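Local coordinates for sensor protein (Vibrio parahaemolyticus, PDB 3I9Y) that probably takes part in the response to trimethylamine N-oxide as the sensor domain of a phosphorelay histidine kinase, at residues A94-I97 with D98-E102; Q176-E179 with A180-L183; L223-L226 with G227-V231. All coordinates share one frame; numbering follows the deposited sequence.

Contact 1. Residues A94-I97 with D98-E102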
ATOM      1  N   ALA A  94       1.204  -4.018   4.424  1.00 18.36           N
ATOM      2  CA  ALA A  94       0.222  -3.672   5.410  1.00 19.48           C
ATOM      3  C   ALA A  94       0.425  -4.685   6.574  1.00 24.30           C
ATOM      4  O   ALA A  94       0.365  -4.377   7.767  1.00 23.15           O
ATOM      5  CB  ALA A  94      -1.117  -3.726   4.884  1.00 16.78           C
ATOM      6  N   LYS A  95       0.729  -5.915   6.192  1.00 27.44           N
ATOM      7  CA  LYS A  95       1.073  -6.988   7.093  1.00 28.90           C
ATOM      8  C   LYS A  95       2.318  -6.794   7.878  1.00 26.47           C
ATOM      9  O   LYS A  95       2.318  -7.062   9.079  1.00 28.24           O
ATOM     10  CB  LYS A  95       1.309  -8.255   6.263  1.00 33.00           C
ATOM     11  CG  LYS A  95       1.606  -9.424   7.035  1.00 37.62           C
ATOM     12  CD  LYS A  95       0.218  -9.459   7.695  1.00 42.73           C
ATOM     13  CE  LYS A  95       0.286  -8.953   9.334  1.00 46.59           C
ATOM     14  NZ  LYS A  95      -1.003  -9.225  10.305  1.00 46.09           N
ATOM     15  N   GLU A  96       3.399  -6.373   7.246  1.00 24.36           N
ATOM     16  CA  GLU A  96       4.614  -6.162   7.902  1.00 23.18           C
ATOM     17  C   GLU A  96       4.264  -5.059   9.014  1.00 24.91           C
ATOM     18  O   GLU A  96       4.789  -5.137  10.171  1.00 25.52           O
ATOM     19  CB  GLU A  96       5.780  -5.654   7.046  1.00 23.44           C
ATOM     20  CG  GLU A  96       6.561  -6.761   5.965  1.00 30.48           C
ATOM     21  CD  GLU A  96       7.689  -7.667   6.658  1.00 34.63           C
ATOM     22  OE1 GLU A  96       7.790  -7.477   7.972  1.00 36.94           O
ATOM     23  OE2 GLU A  96       8.513  -8.483   5.973  1.00 33.28           O
ATOM     24  N   ILE A  97       3.591  -3.953   8.606  1.00 22.23           N
ATOM     25  CA  ILE A  97       3.264  -2.920   9.534  1.00 21.16           C
ATOM     26  C   ILE A  97       2.337  -3.403  10.705  1.00 21.09           C
ATOM     27  O   ILE A  97       2.632  -3.075  11.813  1.00 21.42           O
ATOM     28  CB  ILE A  97       2.603  -1.732   8.771  1.00 19.58           C
ATOM     29  CG1 ILE A  97       3.683  -1.057   7.889  1.00 18.04           C
ATOM     30  CG2 ILE A  97       2.098  -0.734   9.788  1.00 18.74           C
ATOM     31  CD1 ILE A  97       3.022  -0.390   6.588  1.00 18.71           C
ATOM     32  N   ASP A  98       1.221  -4.122  10.473  1.00 20.29           N
ATOM     33  CA  ASP A  98       0.412  -4.514  11.563  1.00 21.88           C
ATOM     34  C   ASP A  98       1.117  -5.486  12.529  1.00 21.45           C
ATOM     35  O   ASP A  98       0.925  -5.345  13.699  1.00 17.52           O
ATOM     36  CB  ASP A  98      -0.924  -5.150  11.136  1.00 23.68           C
ATOM     37  CG  ASP A  98      -1.831  -4.056  10.378  1.00 31.11           C
ATOM     38  OD1 ASP A  98      -1.458  -2.825  10.360  1.00 30.99           O
ATOM     39  OD2 ASP A  98      -2.896  -4.384   9.851  1.00 31.96           O
ATOM     40  N   THR A  99       1.922  -6.380  12.011  1.00 19.01           N
ATOM     41  CA  THR A  99       2.632  -7.271  12.898  1.00 21.35           C
ATOM     42  C   THR A  99       3.569  -6.426  13.797  1.00 20.40           C
ATOM     43  O   THR A  99       3.661  -6.615  14.980  1.00 19.40           O
ATOM     44  CB  THR A  99       3.516  -8.270  12.044  1.00 20.60           C
ATOM     45  OG1 THR A  99       2.461  -8.980  11.294  1.00 27.33           O
ATOM     46  CG2 THR A  99       4.100  -9.451  12.982  1.00 22.37           C
ATOM     47  N   ARG A 100       4.255  -5.500  13.219  1.00 18.57           N
ATOM     48  CA  ARG A 100       5.177  -4.730  14.024  1.00 19.28           C
ATOM     49  C   ARG A 100       4.459  -3.809  15.103  1.00 16.71           C
ATOM     50  O   ARG A 100       4.987  -3.640  16.221  1.00 15.67           O
ATOM     51  CB  ARG A 100       6.036  -3.873  13.047  1.00 22.28           C
ATOM     52  CG  ARG A 100       7.304  -4.606  12.519  1.00 26.15           C
ATOM     53  CD  ARG A 100       7.424  -4.461  10.935  1.00 33.66           C
ATOM     54  NE  ARG A 100       8.485  -5.248  10.175  1.00 28.58           N
ATOM     55  CZ  ARG A 100       9.717  -5.050  10.525  1.00 29.73           C
ATOM     56  NH1 ARG A 100       9.969  -4.225  11.495  1.00 27.93           N
ATOM     57  NH2 ARG A 100      10.709  -5.568   9.898  1.00 31.09           N
ATOM     58  N   VAL A 101       3.280  -3.243  14.736  1.00 13.40           N
ATOM     59  CA  VAL A 101       2.557  -2.390  15.619  1.00 14.17           C
ATOM     60  C   VAL A 101       2.064  -3.283  16.776  1.00 15.31           C
ATOM     61  O   VAL A 101       2.289  -2.915  17.987  1.00 16.31           O
ATOM     62  CB  VAL A 101       1.427  -1.683  14.858  1.00 14.21           C
ATOM     63  CG1 VAL A 101       0.304  -1.085  15.923  1.00 12.24           C
ATOM     64  CG2 VAL A 101       2.033  -0.650  13.835  1.00 13.46           C
ATOM     65  N   GLU A 102       1.617  -4.513  16.502  1.00 13.94           N
ATOM     66  CA  GLU A 102       1.127  -5.386  17.557  1.00 16.33           C
ATOM     67  C   GLU A 102       2.353  -5.775  18.453  1.00 17.78           C
ATOM     68  O   GLU A 102       2.189  -5.706  19.664  1.00 17.75           O
ATOM     69  CB  GLU A 102       0.455  -6.624  17.030  1.00 15.86           C
ATOM     70  CG  GLU A 102      -0.023  -7.658  18.056  1.00 17.27           C
ATOM     71  CD  GLU A 102      -1.009  -7.061  19.016  1.00 21.66           C
ATOM     72  OE1 GLU A 102      -1.607  -5.890  18.807  1.00 23.15           O
ATOM     73  OE2 GLU A 102      -1.199  -7.722  20.116  1.00 26.21           O
TER
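With CG beside the backbone N (chi1 -74°) and the chain bent at chi2, the side chain of Glu-96 folds so that OE1 comes up to the side chain of Arg-100 one helical turn later, whose chain, bent at chi2, runs beside it, pointing the same way. The salt bridge made there runs between Arg-100 NE and Glu-96 OE1 at 3.2 Å, and the hydrogen bond is almost straight, 174° at the hydrogen. The carboxylate oxygen lies in the guanidinium plane, but NE reaches OE1 on its anti side and well out of the carboxylate plane, the two planes being 47° apart; the pair is therefore a single-point grip rather than a two-pronged one. Thr-99 works differently. Its OG1, beside its own backbone N, turns back along the helix and gives its proton to Lys-95 O at 2.9 Å, while Thr-99 N bonds to the same oxygen at 3.0 Å. The two donors come from opposite faces of that carbonyl. On the buried side, Ile-97 CG2 packs against Val-101 CG2 at 4.0 Å. All this is i to i+4 spacing within helix 63-114, predicted to be coiled coil. Ile-97 and Arg-100 face helix 232-267, touching Ile-235, while Asp-98 OD1 forms a salt bridge with Arg-181, in the loop that follows helix 158-180.

Contact 2. Residues Q176-E179 with A180-L183; sequences QIEE and ARTL
Arg-181 NH1 meets Glu-178 OE1 at 2.9 Å, a salt bridge made just as helix 158-180 runs out. Arg-181 holds CG between its backbone N and carbonyl carbon, chi1 70°, and bends at chi3; Glu-178 bends at chi2, and the two chains finish side by side. The oxygen is approached on its syn side, in the plane of the guanidinium, although the carboxylate is turned 53° from that plane. Thr-182 has a comparable first torsion, 65°, which swings OG1 back to donate to Glu-179 O at 2.8 Å. Thr-182 N bonds to the same oxygen from above the carbonyl plane, so this last-turn carbonyl has two donors from one residue. Arg-181 N reaches Ile-177 O only weakly, and a type I turn from Ala-180 to Leu-183 takes over from the helix. Glu-179, extended beyond CG, lies at a slant to Leu-183, with OE2 4.0 Å from CD2, and its carboxylate pairs with Arg-188. Ile-177 packs on helix 63-114, Ala-180 lies against Phe-233 and Leu-236 of helix 232-267, and Gln-176 and Ile-177 both touch Phe-196 of helix 186-208.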
ATOM      1  N   GLN A 176       1.233   7.480  19.550  1.00 15.78           N
ATOM      2  CA  GLN A 176       1.996   7.929  18.331  1.00 19.11           C
ATOM      3  C   GLN A 176       2.037   6.811  17.269  1.00 19.22           C
ATOM      4  O   GLN A 176       1.769   7.054  16.111  1.00 19.04           O
ATOM      5  CB  GLN A 176       3.524   8.277  18.637  1.00 17.36           C
ATOM      6  CG  GLN A 176       3.526   9.592  19.500  1.00 23.94           C
ATOM      7  CD  GLN A 176       4.928   9.862  19.943  1.00 24.92           C
ATOM      8  OE1 GLN A 176       5.678   8.980  20.420  1.00 26.57           O
ATOM      9  NE2 GLN A 176       5.335  11.060  19.697  1.00 27.33           N
ATOM     10  N   ILE A 177       2.387   5.578  17.691  1.00 19.83           N
ATOM     11  CA  ILE A 177       2.465   4.473  16.748  1.00 20.76           C
ATOM     12  C   ILE A 177       1.026   4.217  16.206  1.00 21.11           C
ATOM     13  O   ILE A 177       0.934   4.111  15.008  1.00 20.92           O
ATOM     14  CB  ILE A 177       2.925   3.246  17.477  1.00 22.06           C
ATOM     15  CG1 ILE A 177       4.438   3.476  17.743  1.00 26.59           C
ATOM     16  CG2 ILE A 177       2.971   2.079  16.431  1.00 25.25           C
ATOM     17  CD1 ILE A 177       4.989   2.092  18.523  1.00 31.19           C
ATOM     18  N   GLU A 178      -0.084   4.157  17.029  1.00 18.95           N
ATOM     19  CA  GLU A 178      -1.442   3.929  16.482  1.00 20.36           C
ATOM     20  C   GLU A 178      -1.768   5.073  15.515  1.00 22.50           C
ATOM     21  O   GLU A 178      -2.397   4.837  14.442  1.00 23.46           O
ATOM     22  CB  GLU A 178      -2.564   3.970  17.658  1.00 20.85           C
ATOM     23  CG  GLU A 178      -2.226   2.771  18.595  1.00 24.94           C
ATOM     24  CD  GLU A 178      -2.732   1.422  18.104  1.00 27.65           C
ATOM     25  OE1 GLU A 178      -3.280   1.373  16.989  1.00 24.63           O
ATOM     26  OE2 GLU A 178      -2.569   0.441  18.883  1.00 30.84           O
ATOM     27  N   GLU A 179      -1.343   6.341  15.812  1.00 21.81           N
ATOM     28  CA  GLU A 179      -1.762   7.406  14.916  1.00 21.04           C
ATOM     29  C   GLU A 179      -0.969   7.278  13.530  1.00 22.39           C
ATOM     30  O   GLU A 179      -1.528   7.501  12.427  1.00 22.12           O
ATOM     31  CB  GLU A 179      -1.322   8.748  15.520  1.00 22.93           C
ATOM     32  CG  GLU A 179      -1.590   9.736  14.458  1.00 28.21           C
ATOM     33  CD  GLU A 179      -1.479  11.159  14.882  1.00 34.98           C
ATOM     34  OE1 GLU A 179      -0.563  11.433  15.681  1.00 35.10           O
ATOM     35  OE2 GLU A 179      -2.279  12.070  14.334  1.00 41.14           O
ATOM     36  N   ALA A 180       0.372   7.061  13.639  1.00 20.99           N
ATOM     37  CA  ALA A 180       1.231   6.960  12.511  1.00 21.79           C
ATOM     38  C   ALA A 180       0.711   5.925  11.460  1.00 20.49           C
ATOM     39  O   ALA A 180       0.704   6.304  10.297  1.00 20.89           O
ATOM     40  CB  ALA A 180       2.692   6.607  12.858  1.00 19.64           C
ATOM     41  N   ARG A 181       0.096   4.763  11.815  1.00 21.37           N
ATOM     42  CA  ARG A 181      -0.212   3.855  10.736  1.00 20.79           C
ATOM     43  C   ARG A 181      -1.486   4.262  10.068  1.00 22.77           C
ATOM     44  O   ARG A 181      -1.945   3.560   9.144  1.00 18.67           O
ATOM     45  CB  ARG A 181      -0.285   2.482  11.299  1.00 23.09           C
ATOM     46  CG  ARG A 181      -1.484   2.484  12.113  1.00 24.31           C
ATOM     47  CD  ARG A 181      -1.468   1.563  13.245  1.00 29.33           C
ATOM     48  NE  ARG A 181      -1.970   0.276  12.925  1.00 25.99           N
ATOM     49  CZ  ARG A 181      -2.607  -0.616  13.651  1.00 25.15           C
ATOM     50  NH1 ARG A 181      -3.058  -0.612  14.866  1.00 27.02           N
ATOM     51  NH2 ARG A 181      -2.349  -1.923  13.225  1.00 26.46           N
ATOM     52  N   THR A 182      -2.111   5.397  10.479  1.00 23.21           N
ATOM     53  CA  THR A 182      -3.387   5.772   9.814  1.00 25.10           C
ATOM     54  C   THR A 182      -3.091   7.027   8.993  1.00 25.08           C
ATOM     55  O   THR A 182      -3.936   7.475   8.341  1.00 25.66           O
ATOM     56  CB  THR A 182      -4.529   6.257  10.754  1.00 25.77           C
ATOM     57  OG1 THR A 182      -4.114   7.500  11.381  1.00 25.03           O
ATOM     58  CG2 THR A 182      -4.894   5.181  11.828  1.00 25.92           C
ATOM     59  N   LEU A 183      -1.934   7.547   9.014  1.00 24.37           N
ATOM     60  CA  LEU A 183      -1.721   8.808   8.295  1.00 25.76           C
ATOM     61  C   LEU A 183      -1.531   8.577   6.781  1.00 28.19           C
ATOM     62  O   LEU A 183      -0.912   7.547   6.320  1.00 22.28           O
ATOM     63  CB  LEU A 183      -0.411   9.521   8.778  1.00 26.61           C
ATOM     64  CG  LEU A 183      -0.260   9.930  10.277  1.00 27.80           C
ATOM     65  CD1 LEU A 183       1.107  10.686  10.603  1.00 28.82           C
ATOM     66  CD2 LEU A 183      -1.508  10.966  10.538  1.00 26.97           C
TER

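Contact 3. Residues L223-L226 with G227-V231; sequences LTEL and GKRQV
Gly-227 N still makes a regular helical bond to Leu-223 O at 2.8 Å, but a residue later the pattern slackens: Lys-228 N divides weakly between Thr-224 O and Glu-225 O, and Arg-229 N turns to Leu-226 O at 3.0 Å, an i to i+3 bond that comes in from above the carbonyl plane. Extended from CG to NE, the side chain of Arg-229 reaches back over the preceding turn and sets NH1 between two oxygens of one residue, Glu-225. NH1 lies 2.7 Å from Glu-225 OE1 in a salt bridge that uses the anti lone pair of the carboxylate, and gives a hydrogen bond of 2.9 Å to Glu-225 O, coming from above that carbonyl plane. Both oxygens lie nearly in the guanidinium plane, which stands 69° from the carboxylate. Glu-225 is bent at chi2 (-54°), which brings OE1 forward to the arginine.

The stretch lies toward the C-terminal part of helix 213-228, ahead of helix 232-267, in a sensor domain built of two stacked four-helix bundles. Here the arginine supplies a side-chain donor to a carbonyl whose backbone bonds, from Lys-228 N and Arg-229 N, are weak. Its NE carries a second salt bridge to Glu-103 of helix 63-114. Lys-228 runs alongside Glu-225, pointing the same way, and its CD lies 3.7 Å from Glu-225 OE1; its NZ stays 4.9 Å from Glu-225 OE2, not in contact, though the opposite charges may still attract modestly. Inward, Leu-226 packs on Leu-107, and Leu-223 on Leu-111 and on Met-203 and Val-207 of helix 186-208.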
ATOM      1  N   LEU A 223      12.727  -1.046  26.483  1.00 23.09           N
ATOM      2  CA  LEU A 223      12.863   0.118  25.648  1.00 22.91           C
ATOM      3  C   LEU A 223      13.884  -0.214  24.509  1.00 23.79           C
ATOM      4  O   LEU A 223      13.802   0.382  23.369  1.00 20.43           O
ATOM      5  CB  LEU A 223      13.359   1.324  26.478  1.00 24.21           C
ATOM      6  CG  LEU A 223      12.319   1.876  27.437  1.00 25.28           C
ATOM      7  CD1 LEU A 223      13.040   2.961  28.419  1.00 22.66           C
ATOM      8  CD2 LEU A 223      11.348   2.766  26.591  1.00 22.44           C
ATOM      9  N   THR A 224      14.837  -1.129  24.807  1.00 23.56           N
ATOM     10  CA  THR A 224      15.742  -1.298  23.691  1.00 25.50           C
ATOM     11  C   THR A 224      15.031  -2.215  22.566  1.00 25.48           C
ATOM     12  O   THR A 224      15.161  -1.841  21.404  1.00 23.72           O
ATOM     13  CB  THR A 224      17.265  -1.647  24.100  1.00 27.12           C
ATOM     14  OG1 THR A 224      17.662  -2.825  23.408  1.00 32.76           O
ATOM     15  CG2 THR A 224      17.589  -1.681  25.427  1.00 25.46           C
ATOM     16  N   GLU A 225      14.066  -3.119  23.008  1.00 23.98           N
ATOM     17  CA  GLU A 225      13.258  -3.910  22.095  1.00 22.53           C
ATOM     18  C   GLU A 225      12.364  -2.964  21.259  1.00 21.56           C
ATOM     19  O   GLU A 225      12.190  -3.176  20.074  1.00 20.49           O
ATOM     20  CB  GLU A 225      12.414  -4.904  22.863  1.00 24.54           C
ATOM     21  CG  GLU A 225      13.302  -5.983  23.484  1.00 30.06           C
ATOM     22  CD  GLU A 225      14.137  -6.572  22.316  1.00 34.37           C
ATOM     23  OE1 GLU A 225      13.747  -6.552  21.108  1.00 34.00           O
ATOM     24  OE2 GLU A 225      15.215  -7.054  22.568  1.00 38.61           O
ATOM     25  N   LEU A 226      11.812  -1.920  21.897  1.00 21.94           N
ATOM     26  CA  LEU A 226      10.899  -0.953  21.251  1.00 21.70           C
ATOM     27  C   LEU A 226      11.722  -0.150  20.292  1.00 23.10           C
ATOM     28  O   LEU A 226      11.247   0.189  19.175  1.00 22.01           O
ATOM     29  CB  LEU A 226      10.185   0.002  22.185  1.00 22.49           C
ATOM     30  CG  LEU A 226       8.929  -0.410  22.852  1.00 25.20           C
ATOM     31  CD1 LEU A 226       8.638   0.857  23.908  1.00 27.13           C
ATOM     32  CD2 LEU A 226       7.787  -0.392  21.903  1.00 24.45           C
ATOM     33  N   GLY A 227      12.961   0.175  20.692  1.00 22.18           N
ATOM     34  CA  GLY A 227      13.727   0.953  19.808  1.00 21.83           C
ATOM     35  C   GLY A 227      14.114   0.185  18.505  1.00 24.03           C
ATOM     36  O   GLY A 227      14.158   0.790  17.446  1.00 23.86           O
ATOM     37  N   LYS A 228      14.188  -1.153  18.578  1.00 24.98           N
ATOM     38  CA  LYS A 228      14.582  -1.900  17.396  1.00 25.47           C
ATOM     39  C   LYS A 228      13.396  -1.821  16.441  1.00 25.03           C
ATOM     40  O   LYS A 228      13.607  -1.931  15.164  1.00 24.08           O
ATOM     41  CB  LYS A 228      14.845  -3.373  17.714  1.00 25.57           C
ATOM     42  CG  LYS A 228      16.188  -3.659  18.426  1.00 29.56           C
ATOM     43  CD  LYS A 228      16.157  -5.277  18.677  1.00 32.95           C
ATOM     44  CE  LYS A 228      17.269  -5.622  19.630  1.00 38.01           C
ATOM     45  NZ  LYS A 228      18.247  -4.249  19.941  1.00 43.47           N
ATOM     46  N   ARG A 229      12.199  -1.593  16.976  1.00 21.67           N
ATOM     47  CA  ARG A 229      10.974  -1.671  16.024  1.00 20.75           C
ATOM     48  C   ARG A 229      10.670  -0.371  15.340  1.00 19.44           C
ATOM     49  O   ARG A 229       9.711  -0.210  14.656  1.00 16.49           O
ATOM     50  CB  ARG A 229       9.728  -2.303  16.789  1.00 20.28           C
ATOM     51  CG  ARG A 229      10.215  -3.723  17.030  1.00 22.63           C
ATOM     52  CD  ARG A 229       9.669  -4.347  18.104  1.00 22.34           C
ATOM     53  NE  ARG A 229       9.782  -5.791  18.065  1.00 19.64           N
ATOM     54  CZ  ARG A 229      10.698  -6.518  18.729  1.00 20.13           C
ATOM     55  NH1 ARG A 229      11.681  -5.953  19.498  1.00 18.03           N
ATOM     56  NH2 ARG A 229      10.533  -7.858  18.660  1.00 20.48           N
ATOM     57  N   GLN A 230      11.566   0.625  15.553  1.00 19.05           N
ATOM     58  CA  GLN A 230      11.371   1.899  14.952  1.00 17.70           C
ATOM     59  C   GLN A 230      11.502   1.745  13.421  1.00 16.52           C
ATOM     60  O   GLN A 230      11.020   2.640  12.744  1.00 15.43           O
ATOM     61  CB  GLN A 230      12.436   3.081  15.411  1.00 19.78           C
ATOM     62  CG  GLN A 230      12.200   3.424  16.799  1.00 23.91           C
ATOM     63  CD  GLN A 230      13.420   4.349  17.272  1.00 28.32           C
ATOM     64  OE1 GLN A 230      14.591   3.862  17.575  1.00 26.69           O
ATOM     65  NE2 GLN A 230      13.153   5.639  17.209  1.00 25.77           N
ATOM     66  N   VAL A 231      12.043   0.649  12.909  1.00 16.62           N
ATOM     67  CA  VAL A 231      12.090   0.367  11.401  1.00 19.69           C
ATOM     68  C   VAL A 231      10.630   0.403  10.917  1.00 18.07           C
ATOM     69  O   VAL A 231      10.418   0.607   9.723  1.00 20.02           O
ATOM     70  CB  VAL A 231      12.577  -1.076  10.926  1.00 22.92           C
ATOM     71  CG1 VAL A 231      13.777  -1.512  11.707  1.00 25.27           C
ATOM     72  CG2 VAL A 231      11.663  -2.094  11.444  1.00 24.03           C
TER

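Overall arrangement
From the N terminus, contact 1 comes first, a short run inside helix 63-114 that closes no loop. Contact 2 follows after the unmodelled residues, where helix 158-180 gives way to the turn before helix 186-208, and contact 3 lies late in helix 213-228, ahead of helix 232-267. The three run in series, none nested in or crossing another. Contact 1 lies between the others: a salt bridge and packing by Val-101 join it to contact 2, while the approach of Arg-100 to Val-231 of contact 3 is too close in the model to lean on. Contacts 2 and 3 do not touch, their nearest atoms about 5 Å apart, so helix 63-114 bridges the other two contacts.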